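Local structure of signal transduction histidine kinase, LytS (Clostridium beijerinckii, 5XSJ) at residues B[15-18]-B[19-23]; B[60-63]-B[64-68]; B[69-72]-B[73-76]; B[80-83]-B[84-87]; B[126-129]-B[130-134]. The protein probably acts as a membrane-bound sensor histidine kinase that transfers phosphate from ATP to a protein histidine, this chain being its N-terminal four-helix part. One frame throughout, in Å; residues are numbered along the deposited sequence.

All five contacts are local, joining residues three to five apart within a bundle built from four long helices. Interaction 4 is the buried one, its centre about 7 Å from the centre of the chain. Interactions 1, 2, 3 and 5 lie toward one end of the bundle; 1, 2 and 5 are partly buried, while 3 is a surface contact that starts helix 73-99, which also carries interaction 4. A threonine hydroxyl closes on its own helix in interaction 1, lysines of interaction 2 form salt bridges with acids of other helices (K66 with D81 of interaction 4), an aspartate caps a helix in interaction 3, waters bridge interaction 4, and side chains of interaction 5 bond to helix 73-99 and the second subunit.

Interaction 1. Residues B[15-18]-B[19-23]; sequences MLNN and MLITN
N18 and T22, one helical turn apart, meet through a carbonyl that is gripped twice. N18 O accepts the backbone T22 N at 3.0 Å and the hydroxyl T22 OG1 at 2.9 Å, the two donors arriving from opposite faces of the carbonyl plane. The hydroxyl gets there because T22 turns OG1 back beside its own backbone nitrogen (chi1 -67°), where it faces the preceding turn. One residue back, the amide of N17 and the end of I21 cross at a slant, N17 ND2 lying 3.7 Å from I21 CD1; I21 N bonds to N17 O. M19 behaves differently. Its N donates to M15 O at 3.3 Å from above the carbonyl plane. With CG between nitrogen and carbonyl carbon (chi1 77°) and a bend at chi3, M19 CE also returns to a tight 3.1 Å from M15 O, crowding an oxygen already in use. Further out, L65 and F132 close over T22 and N18 from two other helices, while M19 packs on L133 of its own chain and on L133 of the second subunit. A hydroxyl buried among such apolar neighbours is therefore paid for within its own helix, by a carbonyl that already serves the main chain.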
# COMPACT_ATOMS: atom_id res chain seq x y z
N MET B 15 -33.46 -9.05 -7.59
CA MET B 15 -32.39 -8.15 -7.24
C MET B 15 -31.73 -8.74 -6.04
O MET B 15 -30.54 -8.59 -5.87
CB MET B 15 -32.91 -6.73 -7.04
CG MET B 15 -32.14 -5.63 -7.81
SD MET B 15 -32.12 -5.75 -9.77
CE MET B 15 -30.92 -4.29 -10.29
N LEU B 16 -32.47 -9.45 -5.22
CA LEU B 16 -31.90 -10.19 -4.11
C LEU B 16 -31.13 -11.42 -4.56
O LEU B 16 -30.13 -11.77 -4.00
CB LEU B 16 -33.00 -10.62 -3.17
CG LEU B 16 -32.63 -11.52 -2.01
CD1 LEU B 16 -32.11 -10.68 -0.87
CD2 LEU B 16 -33.84 -12.29 -1.54
N ASN B 17 -31.65 -12.10 -5.54
CA ASN B 17 -30.94 -13.23 -6.14
C ASN B 17 -29.63 -12.79 -6.80
O ASN B 17 -28.63 -13.49 -6.73
CB ASN B 17 -31.85 -13.93 -7.16
CG ASN B 17 -31.13 -15.01 -7.93
OD1 ASN B 17 -30.78 -16.06 -7.38
ND2 ASN B 17 -30.91 -14.78 -9.23
N ASN B 18 -29.64 -11.62 -7.43
CA ASN B 18 -28.44 -11.07 -8.03
C ASN B 18 -27.35 -10.76 -7.00
O ASN B 18 -26.16 -10.93 -7.27
CB ASN B 18 -28.77 -9.81 -8.81
CG ASN B 18 -29.42 -10.11 -10.13
OD1 ASN B 18 -29.23 -11.19 -10.69
ND2 ASN B 18 -30.19 -9.16 -10.65
N MET B 19 -27.74 -10.33 -5.82
CA MET B 19 -26.70 -10.01 -4.87
C MET B 19 -26.32 -11.23 -4.05
O MET B 19 -25.24 -11.27 -3.47
CB MET B 19 -27.11 -8.82 -3.99
CG MET B 19 -28.07 -9.09 -2.88
SD MET B 19 -28.58 -7.33 -2.13
CE MET B 19 -29.91 -6.80 -3.45
N LEU B 20 -27.18 -12.24 -4.02
CA LEU B 20 -26.75 -13.54 -3.52
C LEU B 20 -25.63 -14.09 -4.39
O LEU B 20 -24.61 -14.57 -3.89
CB LEU B 20 -27.91 -14.53 -3.47
CG LEU B 20 -28.90 -14.35 -2.31
CD1 LEU B 20 -29.86 -15.53 -2.27
CD2 LEU B 20 -28.14 -14.22 -1.00
N ILE B 21 -25.83 -14.01 -5.71
CA ILE B 21 -24.85 -14.52 -6.66
C ILE B 21 -23.55 -13.72 -6.57
O ILE B 21 -22.46 -14.29 -6.59
CB ILE B 21 -25.40 -14.49 -8.12
CG1 ILE B 21 -26.61 -15.42 -8.24
CG2 ILE B 21 -24.30 -14.90 -9.11
CD1 ILE B 21 -27.29 -15.42 -9.61
N THR B 22 -23.69 -12.41 -6.45
CA THR B 22 -22.56 -11.50 -6.33
C THR B 22 -21.77 -11.83 -5.06
O THR B 22 -20.54 -11.86 -5.08
CB THR B 22 -23.03 -10.03 -6.31
OG1 THR B 22 -23.57 -9.71 -7.60
CG2 THR B 22 -21.88 -9.09 -6.01
N ASN B 23 -22.47 -12.11 -3.98
CA ASN B 23 -21.79 -12.53 -2.76
C ASN B 23 -21.11 -13.90 -2.94
O ASN B 23 -20.05 -14.15 -2.38
CB ASN B 23 -22.77 -12.56 -1.59
CG ASN B 23 -22.10 -12.98 -0.30
OD1 ASN B 23 -21.23 -12.28 0.21
ND2 ASN B 23 -22.50 -14.11 0.24

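Interaction 2. Residues B[60-63]-B[64-68]; sequences QKIG and NLKKN
N64 meets Q60 and K61 where helix 45-67 nears its end. N64 donates its backbone N to Q60 O at 2.8 Å, and its CB rests 3.4 Å from K61 O in the preceding turn of the helix. Its side chain then runs off away from that turn, CG anti to the backbone nitrogen (chi1 -179°), and N64 OD1 reaches forward to a weak bond of 3.3 Å from K67 NZ. G63 contributes main chain alone. Its carbonyl takes K67 N, G63 O lying 3.3 Å from that nitrogen, a long bond; K67 N is thus shared between the carbonyl four residues back and, weakly, N64 O three residues back. I62 uses both backbone and side chain: I62 O receives K66 N at 3.0 Å, K66 CG comes down to 3.1 Å from the same oxygen, and I62 CG2 lies beside the lysine stem at 4.3 Å from K66 CG. Bends at chi2 and chi3 carry the K66 ammonium onward to a salt bridge with D81. The segment thus lies between two helices: K61 reaches E24 and H28 on helix 15-42, where L65 packs on T22 and I25, while I62 packs against L80, D81 and L84 of helix 73-99.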
# COMPACT_ATOMS: atom_id res chain seq x y z
N GLN B 60 -17.90 -18.82 -13.86
CA GLN B 60 -19.21 -19.20 -14.40
C GLN B 60 -20.31 -18.27 -13.93
O GLN B 60 -21.16 -17.85 -14.71
CB GLN B 60 -19.57 -20.64 -13.99
CG GLN B 60 -20.75 -21.26 -14.77
CD GLN B 60 -22.12 -20.92 -14.18
OE1 GLN B 60 -22.21 -20.33 -13.09
NE2 GLN B 60 -23.19 -21.31 -14.88
N LYS B 61 -20.29 -17.95 -12.64
CA LYS B 61 -21.34 -17.10 -12.08
C LYS B 61 -21.22 -15.66 -12.57
O LYS B 61 -22.23 -14.99 -12.78
CB LYS B 61 -21.31 -17.17 -10.55
CG LYS B 61 -21.71 -18.55 -10.06
CD LYS B 61 -21.65 -18.71 -8.56
CE LYS B 61 -21.98 -20.17 -8.18
NZ LYS B 61 -21.86 -20.45 -6.73
N ILE B 62 -20.00 -15.17 -12.76
CA ILE B 62 -19.84 -13.86 -13.40
C ILE B 62 -20.45 -13.89 -14.81
O ILE B 62 -21.16 -12.96 -15.22
CB ILE B 62 -18.35 -13.43 -13.49
CG1 ILE B 62 -17.80 -13.15 -12.09
CG2 ILE B 62 -18.21 -12.19 -14.37
CD1 ILE B 62 -16.30 -12.99 -12.07
N GLY B 63 -20.19 -14.97 -15.53
CA GLY B 63 -20.79 -15.19 -16.84
C GLY B 63 -22.31 -15.20 -16.77
O GLY B 63 -22.98 -14.66 -17.63
N ASN B 64 -22.85 -15.81 -15.72
CA ASN B 64 -24.29 -15.87 -15.58
C ASN B 64 -24.90 -14.48 -15.40
O ASN B 64 -25.87 -14.15 -16.06
CB ASN B 64 -24.68 -16.77 -14.41
CG ASN B 64 -26.20 -16.88 -14.24
OD1 ASN B 64 -26.90 -17.38 -15.12
ND2 ASN B 64 -26.70 -16.40 -13.10
N LEU B 65 -24.32 -13.67 -14.51
CA LEU B 65 -24.77 -12.29 -14.31
C LEU B 65 -24.65 -11.44 -15.56
O LEU B 65 -25.47 -10.55 -15.79
CB LEU B 65 -23.97 -11.62 -13.18
CG LEU B 65 -24.19 -12.12 -11.75
CD1 LEU B 65 -23.29 -11.37 -10.78
CD2 LEU B 65 -25.66 -11.96 -11.36
N LYS B 66 -23.64 -11.71 -16.38
CA LYS B 66 -23.42 -10.95 -17.61
C LYS B 66 -24.54 -11.17 -18.60
O LYS B 66 -24.82 -10.31 -19.43
CB LYS B 66 -22.09 -11.31 -18.28
CG LYS B 66 -20.86 -10.88 -17.51
CD LYS B 66 -19.76 -10.38 -18.43
CE LYS B 66 -19.15 -11.48 -19.24
NZ LYS B 66 -18.01 -10.98 -20.06
N LYS B 67 -25.17 -12.34 -18.51
CA LYS B 67 -26.30 -12.69 -19.36
C LYS B 67 -27.47 -11.75 -19.10
O LYS B 67 -28.18 -11.36 -20.04
CB LYS B 67 -26.73 -14.14 -19.13
CG LYS B 67 -26.07 -15.15 -20.03
CD LYS B 67 -26.26 -16.57 -19.48
CE LYS B 67 -27.69 -16.79 -18.97
NZ LYS B 67 -27.86 -18.07 -18.23
N ASN B 68 -27.67 -11.39 -17.84
CA ASN B 68 -28.84 -10.60 -17.45
C ASN B 68 -28.51 -9.16 -17.03
O ASN B 68 -29.24 -8.57 -16.23
CB ASN B 68 -29.58 -11.28 -16.29
CG ASN B 68 -29.95 -12.74 -16.58
OD1 ASN B 68 -29.36 -13.39 -17.45
ND2 ASN B 68 -30.93 -13.25 -15.85

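Interaction 3. Residues B[69-72]-B[73-76]; sequences SDDV and NQYI
D70 caps the start of helix 73-99, with N73 N as one of its donors, where the loop after helix 45-67 turns into a new helix. The capping bonds share one oxygen. D70 OD2 accepts V72 N at 2.8 Å, nearly in line with its C-O bond, and N73 N at 3.2 Å, which comes in from above the carboxylate plane. What puts the carboxylate there is a chi1 of 59°, with CG lodged between the backbone nitrogen and carbonyl carbon. The negative charge faces the amide-rich start of the helix, a placement that probably stabilises both. The D70 carboxylate and N73 amide cross at a slant, planes 46° apart; D70 OD1 is 3.2 Å from N73 ND2, but at a poor angle for a hydrogen bond, and N73 OD1 pairs with N131 ND2. Main-chain bonds complete the turn: Y75 N reaches V72 O at 3.1 Å, standing well above that carbonyl plane, and Q74 N makes a weak link to D70 O. Q74 CB sits a tight 3.0 Å from D70 O. S69 ties its hydroxyl back to K66 O. Q74 and Y75 also touch the chain of another protein, whose backbone bonds to Y75 OH. Q74 OE1 is buried by the contact and has no partner in the model. The Y75 ring turns its edge to two carbonyls, V72 O lying in its plane and D71 O 3.2 Å from Y75 CD2.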
# COMPACT_ATOMS: atom_id res chain seq x y z
N SER B 69 -27.44 -8.58 -17.56
CA SER B 69 -26.98 -7.27 -17.08
C SER B 69 -27.72 -6.11 -17.75
O SER B 69 -28.24 -6.25 -18.86
CB SER B 69 -25.48 -7.11 -17.30
OG SER B 69 -25.14 -7.17 -18.67
N ASP B 70 -27.76 -4.96 -17.07
CA ASP B 70 -28.33 -3.74 -17.65
C ASP B 70 -27.23 -2.82 -18.18
O ASP B 70 -26.10 -3.25 -18.38
CB ASP B 70 -29.19 -3.00 -16.62
CG ASP B 70 -28.42 -2.60 -15.37
OD1 ASP B 70 -28.73 -3.13 -14.28
OD2 ASP B 70 -27.50 -1.75 -15.47
N ASP B 71 -27.56 -1.54 -18.38
CA ASP B 71 -26.62 -0.58 -18.99
C ASP B 71 -25.41 -0.23 -18.12
O ASP B 71 -24.33 0.04 -18.64
CB ASP B 71 -27.34 0.71 -19.37
CG ASP B 71 -28.18 0.57 -20.63
OD1 ASP B 71 -27.80 -0.23 -21.51
OD2 ASP B 71 -29.21 1.27 -20.73
N VAL B 72 -25.59 -0.21 -16.80
CA VAL B 72 -24.52 0.21 -15.90
C VAL B 72 -23.67 -0.96 -15.41
O VAL B 72 -22.44 -0.92 -15.50
CB VAL B 72 -25.08 0.98 -14.69
CG1 VAL B 72 -24.02 1.17 -13.61
CG2 VAL B 72 -25.64 2.33 -15.13
N ASN B 73 -24.32 -2.01 -14.90
CA ASN B 73 -23.62 -3.16 -14.34
C ASN B 73 -22.80 -3.88 -15.39
O ASN B 73 -21.82 -4.54 -15.07
CB ASN B 73 -24.61 -4.13 -13.70
CG ASN B 73 -25.30 -3.55 -12.50
OD1 ASN B 73 -24.80 -2.63 -11.85
ND2 ASN B 73 -26.47 -4.11 -12.18
N GLN B 74 -23.24 -3.77 -16.63
CA GLN B 74 -22.54 -4.26 -17.81
C GLN B 74 -21.04 -3.90 -17.79
O GLN B 74 -20.18 -4.76 -18.04
CB GLN B 74 -23.20 -3.65 -19.04
CG GLN B 74 -23.02 -4.34 -20.37
CD GLN B 74 -23.59 -3.50 -21.52
OE1 GLN B 74 -23.91 -2.32 -21.34
NE2 GLN B 74 -23.70 -4.11 -22.69
N TYR B 75 -20.76 -2.63 -17.50
CA TYR B 75 -19.39 -2.10 -17.46
C TYR B 75 -18.59 -2.65 -16.29
O TYR B 75 -17.42 -2.96 -16.45
CB TYR B 75 -19.41 -0.55 -17.38
CG TYR B 75 -19.85 0.06 -18.69
CD1 TYR B 75 -18.96 0.19 -19.74
CD2 TYR B 75 -21.17 0.45 -18.88
CE1 TYR B 75 -19.36 0.71 -20.95
CE2 TYR B 75 -21.58 0.98 -20.10
CZ TYR B 75 -20.67 1.10 -21.13
OH TYR B 75 -21.05 1.63 -22.34
N ILE B 76 -19.22 -2.74 -15.13
CA ILE B 76 -18.57 -3.28 -13.94
C ILE B 76 -18.32 -4.78 -14.10
O ILE B 76 -17.27 -5.28 -13.70
CB ILE B 76 -19.43 -3.03 -12.68
CG1 ILE B 76 -19.73 -1.54 -12.53
CG2 ILE B 76 -18.71 -3.54 -11.43
CD1 ILE B 76 -20.75 -1.22 -11.44

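Interaction 4. Residues B[80-83]-B[84-87]; sequences LDNT and LDSY
Near-equal first torsions, -76° in N82 and -69° in D85, swing both CG atoms back beside their backbone nitrogens and lay the amide and carboxylate along the same stripe of the helix. The two groups cross at a slant with planes 61° apart, N82 OD1 stopping 4.1 Å from D85 OD2. Two waters span that gap, each donating a hydrogen bond to N82 OD1 and to D85 OD2; the first lies 3.1 Å and the second 3.3 Å from N82 OD1, while the first water's 2.5 Å to D85 OD2 is doubtfully short. D81 OD1 and D85 OD1 are also 4.5 Å apart, a pair of like charges probably made tolerable by K59, whose NZ forms salt bridges with both; the other oxygen of D81 goes to K66. Regular backbone bonds continue along the helix, from L84 N to L80 O at 2.9 Å through to Y87 N to T83 O at 3.0 Å, and T83 OG1 bonds back to D79 O. All three other helices pack around this turn: L84 meets V29 of helix 15-42, where Y87 OH bonds to S32; T83 meets I117 and Y124 of helix 104-133; Y87 meets Y51 and V55 of helix 45-67. N82 and S86 face the chain of another protein.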
# COMPACT_ATOMS: atom_id res chain seq x y z
N LEU B 80 -14.86 -6.76 -14.00
CA LEU B 80 -14.67 -7.82 -13.03
C LEU B 80 -14.28 -9.13 -13.74
O LEU B 80 -13.37 -9.84 -13.32
CB LEU B 80 -15.95 -7.99 -12.20
CG LEU B 80 -16.05 -9.26 -11.35
CD1 LEU B 80 -14.89 -9.37 -10.35
CD2 LEU B 80 -17.39 -9.32 -10.65
N ASP B 81 -14.96 -9.44 -14.84
CA ASP B 81 -14.68 -10.65 -15.62
C ASP B 81 -13.25 -10.65 -16.17
O ASP B 81 -12.52 -11.64 -16.05
CB ASP B 81 -15.68 -10.76 -16.77
CG ASP B 81 -15.72 -12.16 -17.39
OD1 ASP B 81 -15.36 -13.15 -16.72
OD2 ASP B 81 -16.13 -12.26 -18.57
N ASN B 82 -12.85 -9.54 -16.77
CA ASN B 82 -11.48 -9.40 -17.24
C ASN B 82 -10.45 -9.44 -16.12
O ASN B 82 -9.39 -10.02 -16.26
CB ASN B 82 -11.33 -8.11 -18.02
CG ASN B 82 -11.92 -8.23 -19.39
OD1 ASN B 82 -11.87 -9.30 -19.99
ND2 ASN B 82 -12.51 -7.15 -19.89
N THR B 83 -10.78 -8.84 -14.98
CA THR B 83 -9.85 -8.81 -13.87
C THR B 83 -9.67 -10.22 -13.31
O THR B 83 -8.57 -10.61 -12.92
CB THR B 83 -10.33 -7.83 -12.77
OG1 THR B 83 -10.50 -6.53 -13.36
CG2 THR B 83 -9.35 -7.72 -11.63
N LEU B 84 -10.75 -11.00 -13.28
CA LEU B 84 -10.63 -12.39 -12.86
C LEU B 84 -9.72 -13.17 -13.80
O LEU B 84 -8.88 -13.95 -13.35
CB LEU B 84 -12.00 -13.07 -12.79
CG LEU B 84 -11.93 -14.48 -12.16
CD1 LEU B 84 -11.59 -14.38 -10.68
CD2 LEU B 84 -13.23 -15.26 -12.35
N ASP B 85 -9.87 -12.96 -15.11
CA ASP B 85 -8.98 -13.61 -16.07
C ASP B 85 -7.52 -13.26 -15.78
O ASP B 85 -6.63 -14.11 -15.93
CB ASP B 85 -9.32 -13.21 -17.52
CG ASP B 85 -10.66 -13.78 -18.00
OD1 ASP B 85 -11.18 -14.74 -17.41
OD2 ASP B 85 -11.18 -13.24 -19.00
N SER B 86 -7.26 -12.01 -15.36
CA SER B 86 -5.88 -11.61 -15.01
C SER B 86 -5.38 -12.34 -13.79
O SER B 86 -4.22 -12.73 -13.70
CB SER B 86 -5.80 -10.10 -14.76
OG SER B 86 -6.01 -9.36 -15.95
N TYR B 87 -6.25 -12.50 -12.81
CA TYR B 87 -5.93 -13.29 -11.63
C TYR B 87 -5.64 -14.73 -12.00
O TYR B 87 -4.70 -15.33 -11.50
CB TYR B 87 -7.10 -13.24 -10.65
CG TYR B 87 -7.03 -14.31 -9.61
CD1 TYR B 87 -6.13 -14.21 -8.55
CD2 TYR B 87 -7.88 -15.42 -9.65
CE1 TYR B 87 -6.06 -15.19 -7.56
CE2 TYR B 87 -7.81 -16.41 -8.66
CZ TYR B 87 -6.90 -16.29 -7.61
OH TYR B 87 -6.82 -17.27 -6.62
O HOH W 1 -10.02 -11.65 -20.60
O HOH W 2 -13.45 -12.09 -19.43

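Interaction 5. Residues B[126-129]-B[130-134]; sequences STLM and QNFLE
L128 and F132 share the straightest bond of the last two turns of helix 104-133: F132 N points at L128 O at 2.9 Å, with an N-H...O angle of 171° and nearly in line with the carbonyl. The other amides are also matched, Q130 N to S126 O at 3.1 Å, N131 N to T127 O at 3.0 Å and L133 N to M129 O at 3.0 Å; the L133 bond is the most bent, at 140°. As the helix ends, E134 N turns instead to N131 O, three residues back. Side-chain donors look outside the segment. T127 OG1 bonds A123 O one turn earlier, and N131 ND2 goes to N73 OD1 on helix 73-99; the same amide sets its other end, N131 OD1, 3.3 Å from T127 O, where two acceptors face each other. E134 OE2 accepts from N23 of the second subunit. L128 CD2 lies 4.3 Å from F132 CE2, and F132 also packs on N73 and on N18 and T22 of helix 15-42. M129 meets L133 of the second subunit. With its backbone donors spent along the helix axis, this end of the chain uses asparagine and glutamate side chains to add bonds to that packing, toward another helix and the partner subunit.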
# COMPACT_ATOMS: atom_id res chain seq x y z
N SER B 126 -18.16 -5.89 -4.36
CA SER B 126 -18.90 -5.14 -3.35
C SER B 126 -19.61 -3.95 -4.01
O SER B 126 -20.70 -3.58 -3.60
CB SER B 126 -17.97 -4.69 -2.23
OG SER B 126 -17.42 -3.43 -2.55
N THR B 127 -19.01 -3.39 -5.06
CA THR B 127 -19.70 -2.36 -5.84
C THR B 127 -20.95 -2.91 -6.51
O THR B 127 -22.02 -2.29 -6.47
CB THR B 127 -18.78 -1.77 -6.93
OG1 THR B 127 -17.69 -1.07 -6.33
CG2 THR B 127 -19.55 -0.81 -7.82
N LEU B 128 -20.83 -4.08 -7.13
CA LEU B 128 -21.98 -4.72 -7.73
C LEU B 128 -23.08 -4.96 -6.71
O LEU B 128 -24.25 -4.68 -6.97
CB LEU B 128 -21.59 -6.04 -8.37
CG LEU B 128 -21.15 -5.94 -9.83
CD1 LEU B 128 -20.66 -7.30 -10.31
CD2 LEU B 128 -22.29 -5.43 -10.70
N MET B 129 -22.70 -5.46 -5.54
CA MET B 129 -23.67 -5.81 -4.51
C MET B 129 -24.44 -4.58 -4.06
O MET B 129 -25.64 -4.66 -3.79
CB MET B 129 -22.99 -6.47 -3.32
CG MET B 129 -23.79 -7.58 -2.65
SD MET B 129 -22.81 -8.41 -1.38
CE MET B 129 -21.30 -8.76 -2.28
N GLN B 130 -23.75 -3.46 -3.98
CA GLN B 130 -24.39 -2.20 -3.63
C GLN B 130 -25.37 -1.74 -4.70
O GLN B 130 -26.46 -1.26 -4.38
CB GLN B 130 -23.35 -1.11 -3.39
CG GLN B 130 -22.44 -1.34 -2.20
CD GLN B 130 -21.53 -0.14 -1.95
OE1 GLN B 130 -22.01 0.98 -1.71
NE2 GLN B 130 -20.22 -0.36 -2.03
N ASN B 131 -24.99 -1.89 -5.96
CA ASN B 131 -25.86 -1.53 -7.07
C ASN B 131 -27.13 -2.36 -7.13
O ASN B 131 -28.21 -1.83 -7.35
CB ASN B 131 -25.10 -1.65 -8.39
CG ASN B 131 -24.05 -0.59 -8.54
OD1 ASN B 131 -23.80 0.19 -7.62
ND2 ASN B 131 -23.41 -0.55 -9.70
N PHE B 132 -26.99 -3.67 -6.94
CA PHE B 132 -28.15 -4.55 -6.86
C PHE B 132 -29.02 -4.18 -5.66
O PHE B 132 -30.24 -4.29 -5.71
CB PHE B 132 -27.71 -6.01 -6.76
CG PHE B 132 -27.17 -6.56 -8.04
CD1 PHE B 132 -27.82 -6.32 -9.24
CD2 PHE B 132 -26.02 -7.32 -8.04
CE1 PHE B 132 -27.32 -6.83 -10.43
CE2 PHE B 132 -25.52 -7.84 -9.22
CZ PHE B 132 -26.17 -7.60 -10.41
N LEU B 133 -28.39 -3.75 -4.58
CA LEU B 133 -29.10 -3.38 -3.37
C LEU B 133 -29.99 -2.16 -3.61
O LEU B 133 -30.96 -1.96 -2.90
CB LEU B 133 -28.12 -3.11 -2.23
CG LEU B 133 -28.64 -3.02 -0.80
CD1 LEU B 133 -29.45 -4.25 -0.44
CD2 LEU B 133 -27.48 -2.87 0.15
N GLU B 134 -29.67 -1.38 -4.63
CA GLU B 134 -30.30 -0.07 -4.83
C GLU B 134 -31.24 0.01 -6.04
O GLU B 134 -31.09 0.90 -6.88
CB GLU B 134 -29.20 0.99 -4.97
CG GLU B 134 -28.37 1.16 -3.70
CD GLU B 134 -27.07 1.90 -3.94
OE1 GLU B 134 -26.82 2.32 -5.09
OE2 GLU B 134 -26.29 2.06 -2.97